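Local coordinates for protein extracellular ligand-binding receptor (Sphaerobacter thermophilus, PDB 4ZPJ) that probably serves as the extracellular substrate-binding component of an ABC transporter, a leucine-binding-protein relative that also binds zinc ions, at residues Y187-D201 and F216-P230. Sequence-based numbering, arbitrary orientation.
Sequences YETLGYRRMVLHAAD and FEQAGGEIVDEVVAP. With ZN (zinc ion), chain E; ZN (zinc ion), chain G.
Tyr187 and Phe216 both set CG trans to the backbone N (chi1 -169° and -172°), which lays the tyrosine ring against the Ala219-Gly221 turn and brings one face of the phenylalanine ring against Met195 SE. Ala219 CB sits over the tyrosine face, 4.0 Å from the ring centroid, a CH-pi contact. Over the opposite face is the guanidinium of Arg193, whose NH1 donates to Tyr187 O (2.8 Å) and to Tyr192 O. With an alanine at Tyr187, this guanidinium and the Ala219 methyl would probably both lose the ring between them, leaving a gap. Nearby, Glu188 OE1 binds a zinc ion at 2.1 Å. The Phe216 ring is likewise covered on both faces: Met195 SE is 4.0 Å from its centroid, a Met-aromatic contact, and Gly221 CA lies opposite. The Schellman motif at Gly220 ends helix 203-218. Beyond it the strands pair in parallel, Met195 N bonding Glu222 O at 2.8 Å. Val227 O accepts from Ala199 N and, at 2.7 Å, from His198 ND1, on opposite faces of the carbonyl plane. The ND1 bond is bent (N-H...O 134°); with the NE2 hydrogen bond to His257 NE2 and the stack on Phe266, it probably limits the ring's rotation. Val228 CG1 lies 3.2 Å from Asp201 OD2, the side chains crossing at about a right angle; Asp201 OD1 binds another zinc ion at 2.0 Å with His206 and two waters. The segments supply both strands and the helix end of a beta-alpha-beta unit: helix 203-218 covers the Met195 and Ile223 face, helix 237-246 packs on the Val196 and His198 face, and strand 194-200 lies between edge strand 222-229 and strand 252-256.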
ATOM      1  N   TYR A 187      11.905 -16.358   9.494  1.00 40.24           N
ATOM      2  CA  TYR A 187      13.127 -16.738  10.184  1.00 40.67           C
ATOM      3  C   TYR A 187      12.847 -17.062  11.651  1.00 43.37           C
ATOM      4  O   TYR A 187      13.186 -18.155  12.127  1.00 43.96           O
ATOM      5  CB  TYR A 187      14.178 -15.628  10.135  1.00 38.86           C
ATOM      6  CG  TYR A 187      15.539 -16.118  10.612  1.00 41.19           C
ATOM      7  CD1 TYR A 187      15.909 -16.074  11.960  1.00 46.60           C
ATOM      8  CD2 TYR A 187      16.462 -16.617   9.719  1.00 44.12           C
ATOM      9  CE1 TYR A 187      17.168 -16.535  12.369  1.00 48.20           C
ATOM     10  CE2 TYR A 187      17.695 -17.072  10.118  1.00 45.62           C
ATOM     11  CZ  TYR A 187      18.034 -17.036  11.439  1.00 48.25           C
ATOM     12  OH  TYR A 187      19.278 -17.478  11.784  1.00 55.14           O
ATOM     13  N   GLU A 188      12.296 -16.080  12.369  1.00 43.70           N
ATOM     14  CA  GLU A 188      12.170 -16.162  13.837  1.00 48.04           C
ATOM     15  C   GLU A 188      11.136 -17.191  14.297  1.00 46.77           C
ATOM     16  O   GLU A 188      11.391 -17.918  15.214  1.00 51.01           O
ATOM     17  CB  GLU A 188      11.761 -14.817  14.457  1.00 46.12           C
ATOM     18  CG  GLU A 188      12.592 -13.607  14.076  1.00 49.40           C
ATOM     19  CD  GLU A 188      14.021 -13.672  14.577  1.00 53.66           C
ATOM     20  OE1 GLU A 188      14.780 -12.705  14.306  1.00 60.10           O
ATOM     21  OE2 GLU A 188      14.380 -14.651  15.260  1.00 50.04           O
ATOM     22  N   THR A 189       9.946 -17.170  13.715  1.00 45.45           N
ATOM     23  CA  THR A 189       8.842 -18.053  14.137  1.00 46.94           C
ATOM     24  C   THR A 189       8.798 -19.321  13.258  1.00 45.11           C
ATOM     25  O   THR A 189       8.820 -20.423  13.769  1.00 45.10           O
ATOM     26  CB  THR A 189       7.518 -17.281  14.084  1.00 46.29           C
ATOM     27  OG1 THR A 189       7.685 -16.069  14.812  1.00 51.26           O
ATOM     28  CG2 THR A 189       6.319 -18.076  14.678  1.00 48.12           C
ATOM     29  N   LEU A 190       8.802 -19.190  11.945  1.00 41.67           N
ATOM     30  CA  LEU A 190       8.650 -20.419  11.131  1.00 43.67           C
ATOM     31  C   LEU A 190       9.904 -21.289  10.978  1.00 47.44           C
ATOM     32  O   LEU A 190       9.810 -22.439  10.501  1.00 50.63           O
ATOM     33  CB  LEU A 190       8.081 -20.089   9.731  1.00 41.23           C
ATOM     34  CG  LEU A 190       6.710 -19.406   9.780  1.00 40.59           C
ATOM     35  CD1 LEU A 190       6.283 -18.917   8.373  1.00 37.40           C
ATOM     36  CD2 LEU A 190       5.661 -20.337  10.436  1.00 41.27           C
ATOM     37  N   GLY A 191      11.078 -20.770  11.332  1.00 45.42           N
ATOM     38  CA  GLY A 191      12.271 -21.593  11.275  1.00 45.90           C
ATOM     39  C   GLY A 191      12.951 -21.693   9.928  1.00 47.36           C
ATOM     40  O   GLY A 191      13.884 -22.477   9.763  1.00 47.03           O
ATOM     41  N   TYR A 192      12.529 -20.884   8.960  1.00 46.99           N
ATOM     42  CA  TYR A 192      13.095 -20.978   7.618  1.00 45.25           C
ATOM     43  C   TYR A 192      14.468 -20.345   7.577  1.00 44.90           C
ATOM     44  O   TYR A 192      14.717 -19.312   8.194  1.00 45.45           O
ATOM     45  CB  TYR A 192      12.162 -20.293   6.583  1.00 44.61           C
ATOM     46  CG  TYR A 192      10.765 -20.862   6.512  1.00 43.13           C
ATOM     47  CD1 TYR A 192      10.483 -22.202   6.862  1.00 46.42           C
ATOM     48  CD2 TYR A 192       9.729 -20.082   6.046  1.00 43.35           C
ATOM     49  CE1 TYR A 192       9.173 -22.705   6.797  1.00 45.93           C
ATOM     50  CE2 TYR A 192       8.437 -20.560   5.981  1.00 44.84           C
ATOM     51  CZ  TYR A 192       8.156 -21.858   6.352  1.00 47.26           C
ATOM     52  OH  TYR A 192       6.831 -22.271   6.260  1.00 51.76           O
ATOM     53  N   ARG A 193      15.368 -20.959   6.835  1.00 46.41           N
ATOM     54  CA  ARG A 193      16.742 -20.495   6.790  1.00 47.64           C
ATOM     55  C   ARG A 193      17.189 -20.120   5.405  1.00 47.23           C
ATOM     56  O   ARG A 193      18.093 -19.288   5.256  1.00 45.72           O
ATOM     57  CB  ARG A 193      17.709 -21.547   7.378  1.00 49.96           C
ATOM     58  CG  ARG A 193      17.484 -21.794   8.862  1.00 51.88           C
ATOM     59  CD  ARG A 193      17.780 -20.521   9.655  1.00 51.17           C
ATOM     60  NE  ARG A 193      17.504 -20.631  11.087  1.00 53.09           N
ATOM     61  CZ  ARG A 193      16.401 -20.212  11.727  1.00 53.13           C
ATOM     62  NH1 ARG A 193      15.362 -19.631  11.095  1.00 48.00           N
ATOM     63  NH2 ARG A 193      16.341 -20.370  13.047  1.00 50.34           N
ATOM     64  N   ARG A 194      16.589 -20.744   4.401  1.00 47.64           N
ATOM     65  CA  ARG A 194      17.003 -20.576   3.019  1.00 49.03           C
ATOM     66  C   ARG A 194      15.749 -20.342   2.206  1.00 46.25           C
ATOM     67  O   ARG A 194      14.818 -21.148   2.275  1.00 46.58           O
ATOM     68  CB  ARG A 194      17.692 -21.874   2.593  1.00 55.76           C
ATOM     69  CG  ARG A 194      19.189 -21.956   2.909  1.00 62.35           C
ATOM     70  CD  ARG A 194      19.707 -23.327   3.413  1.00 71.57           C
ATOM     71  NE  ARG A 194      19.330 -24.555   2.669  1.00 79.62           N
ATOM     72  CZ  ARG A 194      18.383 -25.456   3.027  1.00 86.67           C
ATOM     73  NH1 ARG A 194      18.170 -26.513   2.247  1.00 83.90           N
ATOM     74  NH2 ARG A 194      17.619 -25.325   4.134  1.00 86.87           N
HETATM   75  N   MSE A 195      15.661 -19.262   1.449  1.00 43.77           N
HETATM   76  CA  MSE A 195      14.419 -19.007   0.694  1.00 42.43           C
HETATM   77  C   MSE A 195      14.671 -18.675  -0.742  1.00 43.09           C
HETATM   78  O   MSE A 195      15.766 -18.239  -1.078  1.00 42.01           O
HETATM   79  CB  MSE A 195      13.587 -17.906   1.347  1.00 41.00           C
HETATM   80  CG  MSE A 195      12.992 -18.396   2.667  1.00 40.10           C
HETATM   81 SE   MSE A 195      11.681 -17.198   3.467  0.65 39.86          SE
HETATM   82  CE  MSE A 195      10.464 -16.969   1.909  1.00 38.16           C
ATOM     83  N   VAL A 196      13.654 -18.945  -1.573  1.00 43.69           N
ATOM     84  CA  VAL A 196      13.553 -18.528  -2.966  1.00 43.92           C
ATOM     85  C   VAL A 196      12.593 -17.364  -3.071  1.00 41.72           C
ATOM     86  O   VAL A 196      11.538 -17.332  -2.393  1.00 43.08           O
ATOM     87  CB  VAL A 196      12.999 -19.644  -3.864  1.00 46.63           C
ATOM     88  CG1 VAL A 196      12.807 -19.184  -5.303  1.00 46.99           C
ATOM     89  CG2 VAL A 196      13.955 -20.814  -3.870  1.00 51.12           C
ATOM     90  N   LEU A 197      12.935 -16.419  -3.938  1.00 40.70           N
ATOM     91  CA  LEU A 197      12.104 -15.248  -4.170  1.00 40.94           C
ATOM     92  C   LEU A 197      11.552 -15.251  -5.582  1.00 41.72           C
ATOM     93  O   LEU A 197      12.247 -15.605  -6.524  1.00 43.59           O
ATOM     94  CB  LEU A 197      12.929 -13.978  -3.993  1.00 41.38           C
ATOM     95  CG  LEU A 197      13.672 -13.727  -2.697  1.00 40.55           C
ATOM     96  CD1 LEU A 197      14.270 -12.321  -2.709  1.00 41.67           C
ATOM     97  CD2 LEU A 197      12.692 -13.885  -1.552  1.00 40.46           C
ATOM     98  N   HIS A 198      10.324 -14.794  -5.723  1.00 40.04           N
ATOM     99  CA  HIS A 198       9.718 -14.699  -6.994  1.00 43.02           C
ATOM    100  C   HIS A 198       8.878 -13.464  -7.117  1.00 41.87           C
ATOM    101  O   HIS A 198       8.166 -13.123  -6.179  1.00 47.43           O
ATOM    102  CB  HIS A 198       8.845 -15.935  -7.218  1.00 44.35           C
ATOM    103  CG  HIS A 198       7.884 -15.786  -8.336  1.00 43.43           C
ATOM    104  ND1 HIS A 198       8.289 -15.768  -9.648  1.00 44.46           N
ATOM    105  CD2 HIS A 198       6.541 -15.625  -8.346  1.00 43.63           C
ATOM    106  CE1 HIS A 198       7.233 -15.652 -10.424  1.00 43.78           C
ATOM    107  NE2 HIS A 198       6.163 -15.546  -9.661  1.00 44.08           N
ATOM    108  N   ALA A 199       8.962 -12.779  -8.255  1.00 41.25           N
ATOM    109  CA  ALA A 199       8.102 -11.630  -8.518  1.00 40.06           C
ATOM    110  C   ALA A 199       7.787 -11.410  -9.949  1.00 41.46           C
ATOM    111  O   ALA A 199       8.537 -11.826 -10.831  1.00 43.57           O
ATOM    112  CB  ALA A 199       8.744 -10.360  -8.000  1.00 39.39           C
ATOM    113  N   ALA A 200       6.704 -10.675 -10.179  1.00 41.91           N
ATOM    114  CA  ALA A 200       6.436 -10.127 -11.492  1.00 46.20           C
ATOM    115  C   ALA A 200       7.592  -9.202 -11.824  1.00 47.11           C
ATOM    116  O   ALA A 200       8.142  -8.543 -10.928  1.00 50.32           O
ATOM    117  CB  ALA A 200       5.137  -9.344 -11.487  1.00 45.19           C
ATOM    118  N   ASP A 201       7.948  -9.143 -13.089  1.00 48.47           N
ATOM    119  CA  ASP A 201       9.150  -8.441 -13.530  1.00 51.35           C
ATOM    120  C   ASP A 201       8.844  -6.995 -13.818  1.00 51.45           C
ATOM    121  O   ASP A 201       8.691  -6.590 -14.994  1.00 53.20           O
ATOM    122  CB  ASP A 201       9.692  -9.077 -14.818  1.00 56.16           C
ATOM    123  CG  ASP A 201      11.141  -8.653 -15.139  1.00 58.75           C
ATOM    124  OD1 ASP A 201      11.682  -7.729 -14.456  1.00 58.58           O
ATOM    125  OD2 ASP A 201      11.740  -9.281 -16.061  1.00 60.47           O
ATOM    126  N   PHE A 216      15.520 -10.672   5.519  1.00 40.23           N
ATOM    127  CA  PHE A 216      15.698 -12.105   5.755  1.00 38.49           C
ATOM    128  C   PHE A 216      17.144 -12.274   5.976  1.00 39.66           C
ATOM    129  O   PHE A 216      17.542 -13.060   6.821  1.00 42.94           O
ATOM    130  CB  PHE A 216      15.130 -12.958   4.595  1.00 40.76           C
ATOM    131  CG  PHE A 216      15.099 -14.455   4.848  1.00 39.50           C
ATOM    132  CD1 PHE A 216      14.330 -14.990   5.842  1.00 40.62           C
ATOM    133  CD2 PHE A 216      15.822 -15.321   4.044  1.00 41.37           C
ATOM    134  CE1 PHE A 216      14.302 -16.369   6.079  1.00 41.34           C
ATOM    135  CE2 PHE A 216      15.802 -16.703   4.241  1.00 40.91           C
ATOM    136  CZ  PHE A 216      15.038 -17.231   5.263  1.00 43.15           C
ATOM    137  N   GLU A 217      17.956 -11.509   5.257  1.00 43.43           N
ATOM    138  CA  GLU A 217      19.420 -11.620   5.370  1.00 47.97           C
ATOM    139  C   GLU A 217      19.921 -11.066   6.705  1.00 46.96           C
ATOM    140  O   GLU A 217      20.768 -11.662   7.320  1.00 46.84           O
ATOM    141  CB  GLU A 217      20.163 -10.952   4.194  1.00 50.80           C
ATOM    142  CG  GLU A 217      20.141 -11.815   2.941  1.00 54.84           C
ATOM    143  CD  GLU A 217      20.902 -11.243   1.758  1.00 54.93           C
ATOM    144  OE1 GLU A 217      21.359 -10.093   1.813  1.00 63.89           O
ATOM    145  OE2 GLU A 217      21.014 -11.954   0.759  1.00 55.03           O
ATOM    146  N   GLN A 218      19.376  -9.946   7.131  1.00 48.58           N
ATOM    147  CA  GLN A 218      19.692  -9.398   8.446  1.00 51.28           C
ATOM    148  C   GLN A 218      19.353 -10.324   9.581  1.00 49.69           C
ATOM    149  O   GLN A 218      20.060 -10.315  10.556  1.00 48.18           O
ATOM    150  CB  GLN A 218      18.958  -8.083   8.660  1.00 54.49           C
ATOM    151  CG  GLN A 218      19.531  -6.991   7.777  1.00 60.27           C
ATOM    152  CD  GLN A 218      18.869  -5.626   7.917  1.00 68.70           C
ATOM    153  OE1 GLN A 218      17.813  -5.466   8.554  1.00 66.35           O
ATOM    154  NE2 GLN A 218      19.516  -4.615   7.323  1.00 76.06           N
ATOM    155  N   ALA A 219      18.289 -11.140   9.493  1.00 49.79           N
ATOM    156  CA  ALA A 219      18.025 -12.093  10.594  1.00 47.13           C
ATOM    157  C   ALA A 219      18.943 -13.289  10.585  1.00 48.90           C
ATOM    158  O   ALA A 219      18.929 -14.077  11.540  1.00 50.71           O
ATOM    159  CB  ALA A 219      16.594 -12.561  10.618  1.00 46.70           C
ATOM    160  N   GLY A 220      19.755 -13.426   9.537  1.00 48.73           N
ATOM    161  CA  GLY A 220      20.633 -14.590   9.394  1.00 48.39           C
ATOM    162  C   GLY A 220      20.196 -15.600   8.340  1.00 48.36           C
ATOM    163  O   GLY A 220      20.811 -16.631   8.220  1.00 49.14           O
ATOM    164  N   GLY A 221      19.164 -15.318   7.540  1.00 46.60           N
ATOM    165  CA  GLY A 221      18.731 -16.274   6.516  1.00 43.66           C
ATOM    166  C   GLY A 221      19.521 -16.111   5.234  1.00 45.56           C
ATOM    167  O   GLY A 221      20.311 -15.198   5.089  1.00 46.31           O
ATOM    168  N   GLU A 222      19.314 -16.985   4.271  1.00 48.31           N
ATOM    169  CA  GLU A 222      19.955 -16.767   2.962  1.00 57.25           C
ATOM    170  C   GLU A 222      18.961 -16.991   1.797  1.00 51.77           C
ATOM    171  O   GLU A 222      18.045 -17.781   1.906  1.00 45.70           O
ATOM    172  CB  GLU A 222      21.316 -17.530   2.829  1.00 63.72           C
ATOM    173  CG  GLU A 222      22.554 -16.598   2.621  1.00 73.44           C
ATOM    174  CD  GLU A 222      23.384 -16.179   3.879  1.00 79.21           C
ATOM    175  OE1 GLU A 222      23.827 -14.997   3.955  1.00 81.65           O
ATOM    176  OE2 GLU A 222      23.666 -17.019   4.770  1.00 82.01           O
ATOM    177  N   ILE A 223      19.152 -16.214   0.737  1.00 51.04           N
ATOM    178  CA  ILE A 223      18.371 -16.275  -0.478  1.00 50.37           C
ATOM    179  C   ILE A 223      19.180 -17.065  -1.491  1.00 53.46           C
ATOM    180  O   ILE A 223      20.276 -16.666  -1.847  1.00 54.86           O
ATOM    181  CB  ILE A 223      18.127 -14.860  -1.056  1.00 48.12           C
ATOM    182  CG1 ILE A 223      17.400 -13.992  -0.026  1.00 45.18           C
ATOM    183  CG2 ILE A 223      17.355 -14.928  -2.386  1.00 47.06           C
ATOM    184  CD1 ILE A 223      16.090 -14.544   0.424  1.00 44.07           C
ATOM    185  N   VAL A 224      18.615 -18.167  -1.955  1.00 54.80           N
ATOM    186  CA  VAL A 224      19.274 -19.039  -2.888  1.00 56.51           C
ATOM    187  C   VAL A 224      19.018 -18.701  -4.389  1.00 56.18           C
ATOM    188  O   VAL A 224      19.843 -19.038  -5.215  1.00 56.43           O
ATOM    189  CB  VAL A 224      18.893 -20.528  -2.599  1.00 60.28           C
ATOM    190  CG1 VAL A 224      19.167 -20.901  -1.143  1.00 59.54           C
ATOM    191  CG2 VAL A 224      17.434 -20.822  -2.970  1.00 60.14           C
ATOM    192  N   ASP A 225      17.872 -18.119  -4.752  1.00 56.81           N
ATOM    193  CA  ASP A 225      17.606 -17.712  -6.162  1.00 56.77           C
ATOM    194  C   ASP A 225      16.480 -16.717  -6.225  1.00 54.06           C
ATOM    195  O   ASP A 225      15.688 -16.653  -5.301  1.00 50.55           O
ATOM    196  CB  ASP A 225      17.239 -18.909  -7.078  1.00 62.85           C
ATOM    197  CG  ASP A 225      17.570 -18.646  -8.592  1.00 67.48           C
ATOM    198  OD1 ASP A 225      17.760 -17.469  -8.942  1.00 73.09           O
ATOM    199  OD2 ASP A 225      17.665 -19.594  -9.430  1.00 71.93           O
ATOM    200  N   GLU A 226      16.440 -15.933  -7.309  1.00 54.87           N
ATOM    201  CA  GLU A 226      15.332 -15.030  -7.644  1.00 54.32           C
ATOM    202  C   GLU A 226      14.791 -15.478  -8.990  1.00 55.39           C
ATOM    203  O   GLU A 226      15.549 -15.653  -9.936  1.00 54.11           O
ATOM    204  CB  GLU A 226      15.807 -13.579  -7.783  1.00 59.13           C
ATOM    205  CG  GLU A 226      16.579 -13.002  -6.589  1.00 63.88           C
ATOM    206  CD  GLU A 226      16.876 -11.491  -6.711  1.00 70.42           C
ATOM    207  OE1 GLU A 226      17.539 -10.938  -5.792  1.00 71.98           O
ATOM    208  OE2 GLU A 226      16.472 -10.836  -7.712  1.00 72.62           O
ATOM    209  N   VAL A 227      13.481 -15.672  -9.065  1.00 53.49           N
ATOM    210  CA  VAL A 227      12.812 -16.008 -10.287  1.00 51.82           C
ATOM    211  C   VAL A 227      11.759 -14.945 -10.616  1.00 52.56           C
ATOM    212  O   VAL A 227      10.795 -14.660  -9.869  1.00 50.30           O
ATOM    213  CB  VAL A 227      12.131 -17.389 -10.221  1.00 54.36           C
ATOM    214  CG1 VAL A 227      11.497 -17.745 -11.574  1.00 53.49           C
ATOM    215  CG2 VAL A 227      13.130 -18.471  -9.833  1.00 55.42           C
ATOM    216  N   VAL A 228      11.909 -14.407 -11.790  1.00 51.41           N
ATOM    217  CA  VAL A 228      11.067 -13.363 -12.242  1.00 54.33           C
ATOM    218  C   VAL A 228      10.226 -13.837 -13.443  1.00 55.75           C
ATOM    219  O   VAL A 228      10.665 -14.680 -14.236  1.00 59.33           O
ATOM    220  CB  VAL A 228      11.975 -12.183 -12.504  1.00 60.11           C
ATOM    221  CG1 VAL A 228      11.696 -11.545 -13.830  1.00 64.68           C
ATOM    222  CG2 VAL A 228      11.873 -11.222 -11.313  1.00 61.53           C
ATOM    223  N   ALA A 229       8.997 -13.326 -13.536  1.00 54.20           N
ATOM    224  CA  ALA A 229       8.063 -13.693 -14.596  1.00 54.16           C
ATOM    225  C   ALA A 229       7.497 -12.432 -15.223  1.00 52.02           C
ATOM    226  O   ALA A 229       7.193 -11.524 -14.479  1.00 49.90           O
ATOM    227  CB  ALA A 229       6.945 -14.529 -14.007  1.00 54.41           C
ATOM    228  N   PRO A 230       7.382 -12.356 -16.585  1.00 51.43           N
ATOM    229  CA  PRO A 230       6.878 -11.081 -17.138  1.00 50.90           C
ATOM    230  C   PRO A 230       5.502 -10.711 -16.624  1.00 50.13           C
ATOM    231  O   PRO A 230       4.693 -11.580 -16.294  1.00 47.47           O
ATOM    232  CB  PRO A 230       6.782 -11.337 -18.645  1.00 53.21           C
ATOM    233  CG  PRO A 230       7.638 -12.540 -18.914  1.00 55.41           C
ATOM    234  CD  PRO A 230       7.652 -13.351 -17.635  1.00 52.16           C
TER
HETATM  235 ZN    ZN E 504      16.785 -12.697  14.861  1.00 66.08          ZN
HETATM  236 ZN    ZN G 506      13.377  -6.787 -14.201  1.00 72.02          ZN
HETATM  237  O   HOH W   1      12.550  -4.780 -14.752  1.00 52.27           O
HETATM  238  O   HOH W   2      14.378  -8.494 -14.462  1.00 60.69           O